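Local coordinates for protein siroheme decarboxylase (Hydrogenobacter thermophilus, PDB 4CH7) that catalyses the decarboxylation of siroheme to 12,18-didecarboxysiroheme, a step in the biosynthesis of heme d1, at residues T166-T169 with E170-R174; L208-L211 with K212-G215. All coordinates share one frame; numbering follows the deposited sequence.

Contact 1: T166-T169 with E170-R174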
# COMPACT_ATOMS: atom_id res chain seq x y z
N THR A 166 15.18 12.49 -0.22
CA THR A 166 15.45 13.73 -0.93
C THR A 166 14.19 14.11 -1.68
O THR A 166 13.65 13.30 -2.43
CB THR A 166 16.62 13.59 -1.93
OG1 THR A 166 17.81 13.22 -1.23
CG2 THR A 166 16.86 14.91 -2.66
N PRO A 167 13.70 15.34 -1.45
CA PRO A 167 12.50 15.85 -2.14
C PRO A 167 12.61 15.68 -3.65
O PRO A 167 13.62 16.05 -4.24
CB PRO A 167 12.50 17.33 -1.78
CG PRO A 167 13.15 17.38 -0.43
CD PRO A 167 14.21 16.31 -0.47
N LEU A 168 11.58 15.11 -4.26
CA LEU A 168 11.59 14.86 -5.69
C LEU A 168 11.42 16.15 -6.47
O LEU A 168 10.61 17.01 -6.11
CB LEU A 168 10.50 13.85 -6.09
CG LEU A 168 10.87 12.37 -6.07
CD1 LEU A 168 11.34 11.92 -4.70
CD2 LEU A 168 9.70 11.51 -6.54
N THR A 169 12.19 16.30 -7.55
CA THR A 169 12.02 17.42 -8.46
C THR A 169 10.71 17.24 -9.21
O THR A 169 10.12 16.16 -9.19
CB THR A 169 13.17 17.50 -9.48
OG1 THR A 169 13.11 16.39 -10.38
CG2 THR A 169 14.52 17.50 -8.76
N GLU A 170 10.24 18.30 -9.86
CA GLU A 170 9.00 18.23 -10.62
C GLU A 170 9.12 17.30 -11.82
O GLU A 170 8.13 16.78 -12.32
CB GLU A 170 8.56 19.62 -11.06
CG GLU A 170 8.35 20.59 -9.90
CD GLU A 170 7.19 20.20 -9.00
OE1 GLU A 170 6.16 19.74 -9.53
OE2 GLU A 170 7.31 20.37 -7.77
N GLU A 171 10.35 17.08 -12.28
CA GLU A 171 10.60 16.13 -13.37
C GLU A 171 10.42 14.70 -12.88
O GLU A 171 9.78 13.88 -13.54
CB GLU A 171 12.01 16.31 -13.94
CG GLU A 171 12.31 15.37 -15.10
CD GLU A 171 13.70 15.55 -15.67
OE1 GLU A 171 14.66 15.04 -15.07
OE2 GLU A 171 13.82 16.21 -16.72
N GLU A 172 10.99 14.40 -11.71
CA GLU A 172 10.86 13.09 -11.10
C GLU A 172 9.40 12.80 -10.75
O GLU A 172 8.95 11.65 -10.81
CB GLU A 172 11.75 12.97 -9.86
CG GLU A 172 13.25 13.00 -10.16
CD GLU A 172 14.10 13.17 -8.91
OE1 GLU A 172 13.67 13.91 -8.00
OE2 GLU A 172 15.20 12.58 -8.85
N LYS A 173 8.66 13.85 -10.38
CA LYS A 173 7.23 13.72 -10.11
C LYS A 173 6.48 13.31 -11.38
O LYS A 173 5.63 12.42 -11.34
CB LYS A 173 6.66 15.04 -9.58
CG LYS A 173 7.04 15.35 -8.14
CD LYS A 173 6.26 16.56 -7.63
CE LYS A 173 6.67 16.93 -6.22
NZ LYS A 173 5.88 18.09 -5.70
N ARG A 174 6.79 13.97 -12.49
CA ARG A 174 6.20 13.64 -13.78
C ARG A 174 6.56 12.21 -14.20
O ARG A 174 5.72 11.47 -14.71
CB ARG A 174 6.66 14.62 -14.86
CG ARG A 174 6.17 16.04 -14.69
CD ARG A 174 6.41 16.86 -15.96
NE ARG A 174 7.81 16.82 -16.39
CZ ARG A 174 8.72 17.72 -16.02
NH1 ARG A 174 8.40 18.72 -15.23
NH2 ARG A 174 9.97 17.61 -16.46
O HOH W 1 14.99 14.44 -5.81
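T169 and E172 face each other across the first turn of helix 170-179 and trade side chain for backbone, a capping box with T169 as N-cap. The hydroxyl of T169 sits between its own backbone N and carbonyl carbon (chi1 69°), and from there OG1 accepts from E172 N at 3.2 Å along a nearly straight bond. In return E172 reaches back beyond the start of the helix, its chain extended past CG, and OE1 takes the N-H of T169 at 2.8 Å. That donor meets the anti side of the oxygen, 21° out of the carboxylate plane. T169 OG1 lies obliquely across the same chain, 3.4 Å from E172 CG, with a weak bond to OE1.

L168 comes at E172 at about a right angle, its CB 3.7 Å from OE1 and its CG beside E172 CB. A water donates to both P167 O and E172 OE1, tying the incoming loop to the carboxylate. The other oxygen, OE2, has R214 as its salt-bridge partner. Farther round the turn, K173 N donates to T169 O, while K173 NZ makes a long, weak salt bridge with E170 OE2.

A carboxylate that receives a backbone N-H, a water and an arginine, close to the positive end of a helix dipole, is likely to stay ionised.

Contact 2: L208-L211 with K212-G215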
# COMPACT_ATOMS: atom_id res chain seq x y z
N LEU A 208 15.51 6.51 -13.86
CA LEU A 208 14.84 5.41 -13.18
C LEU A 208 15.84 4.60 -12.36
O LEU A 208 15.53 4.17 -11.25
CB LEU A 208 14.12 4.52 -14.19
CG LEU A 208 12.87 5.14 -14.82
CD1 LEU A 208 12.23 4.20 -15.82
CD2 LEU A 208 11.88 5.52 -13.74
N SER A 209 17.03 4.40 -12.92
CA SER A 209 18.10 3.70 -12.21
C SER A 209 18.48 4.44 -10.93
O SER A 209 18.62 3.83 -9.88
CB SER A 209 19.32 3.54 -13.12
OG SER A 209 18.98 2.86 -14.31
N ALA A 210 18.63 5.76 -11.03
CA ALA A 210 19.00 6.59 -9.89
C ALA A 210 17.95 6.53 -8.79
O ALA A 210 18.28 6.49 -7.60
CB ALA A 210 19.23 8.02 -10.33
N LEU A 211 16.68 6.55 -9.19
CA LEU A 211 15.57 6.42 -8.24
C LEU A 211 15.60 5.05 -7.57
O LEU A 211 15.26 4.92 -6.39
CB LEU A 211 14.23 6.63 -8.95
CG LEU A 211 13.93 8.05 -9.42
CD1 LEU A 211 12.64 8.11 -10.21
CD2 LEU A 211 13.86 8.99 -8.23
N LYS A 212 16.02 4.03 -8.32
CA LYS A 212 16.15 2.68 -7.77
C LYS A 212 17.32 2.60 -6.80
O LYS A 212 17.23 1.96 -5.76
CB LYS A 212 16.30 1.65 -8.89
CG LYS A 212 16.37 0.22 -8.38
CD LYS A 212 15.41 -0.69 -9.12
CE LYS A 212 16.06 -1.35 -10.32
NZ LYS A 212 15.18 -2.38 -10.94
N GLU A 213 18.42 3.26 -7.15
CA GLU A 213 19.58 3.34 -6.28
C GLU A 213 19.21 4.02 -4.96
O GLU A 213 19.72 3.67 -3.90
CB GLU A 213 20.71 4.12 -6.95
CG GLU A 213 21.23 3.51 -8.24
CD GLU A 213 21.87 4.54 -9.15
OE1 GLU A 213 22.32 5.59 -8.64
OE2 GLU A 213 21.92 4.30 -10.38
N ARG A 214 18.31 5.00 -5.05
CA ARG A 214 17.87 5.75 -3.89
C ARG A 214 16.73 5.06 -3.15
O ARG A 214 16.33 5.49 -2.07
CB ARG A 214 17.44 7.16 -4.30
CG ARG A 214 18.59 8.06 -4.76
CD ARG A 214 18.10 9.21 -5.62
NE ARG A 214 16.98 9.92 -5.01
CZ ARG A 214 16.27 10.86 -5.62
NH1 ARG A 214 16.55 11.21 -6.86
NH2 ARG A 214 15.26 11.45 -4.99
N GLY A 215 16.22 3.98 -3.73
CA GLY A 215 15.14 3.23 -3.11
C GLY A 215 13.77 3.81 -3.37
O GLY A 215 12.76 3.24 -2.95
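One face of the R214 guanidinium is covered by L211, whose CD2 lies 3.7 Å above the plane, displaced toward the rim beside NH1. A210 O approaches the group obliquely. R214 lies at the C-terminal end of helix 201-213, within the helix-turn-helix domain, where the chain closes in a Schellman motif at G215. R214 arrives over the leucine because its chain runs along A210 O, with CG at 3.3 Å, and then bends at chi3 (50°), crossing the L211 side chain at a slant. Its polar end is engaged by E172 of helix 170-179, its salt-bridge partner. With an alanine in place of R214, the E172 carboxylate would probably lose its arginine partner, and L211 CD2 the flat group it packs against.

E213 lies with its extended chain along the preceding turn: CG is 3.1 Å from S209 O, and the carboxylate carbon rests beside A210 CA. The backbone beneath keeps its helical bonds, E213 N donating to S209 O at 2.8 Å and R214 N to A210 O. K212 CB lies 3.3 Å from S209 O, and the chain beyond it, bent at chi2 and chi3, carries NZ away to a salt bridge with D15. The hydroxyl of S209 turns back to L205 O.

At G215 the chain swings to a positive phi of 84°, where a side chain would be jammed against the carbonyl oxygen of R214. G215 N stands 3.0 Å from L211 O and makes a weak bond to K212 O.

In the fold
Contact 1 starts one helix of the second helix-turn-helix domain and contact 2 ends another, their centres about 12 Å apart. The two are joined by a salt bridge between E172 OE2 and R214 NH1 at 2.8 Å, so one carboxylate serves both the N-terminal cap and the C-terminal turn. L211 CD2 packs 3.9 Å from the same E172 OE2, and L168 CD1 touches R214 NH2 at 4.0 Å, adding apolar cover to the ion pair. Both contacts lie away from the inferred active-site residue H93, on the same side of the chain's centre, and they meet through E172 and R214, where the start of helix 170-179 lies against the end of helix 201-213.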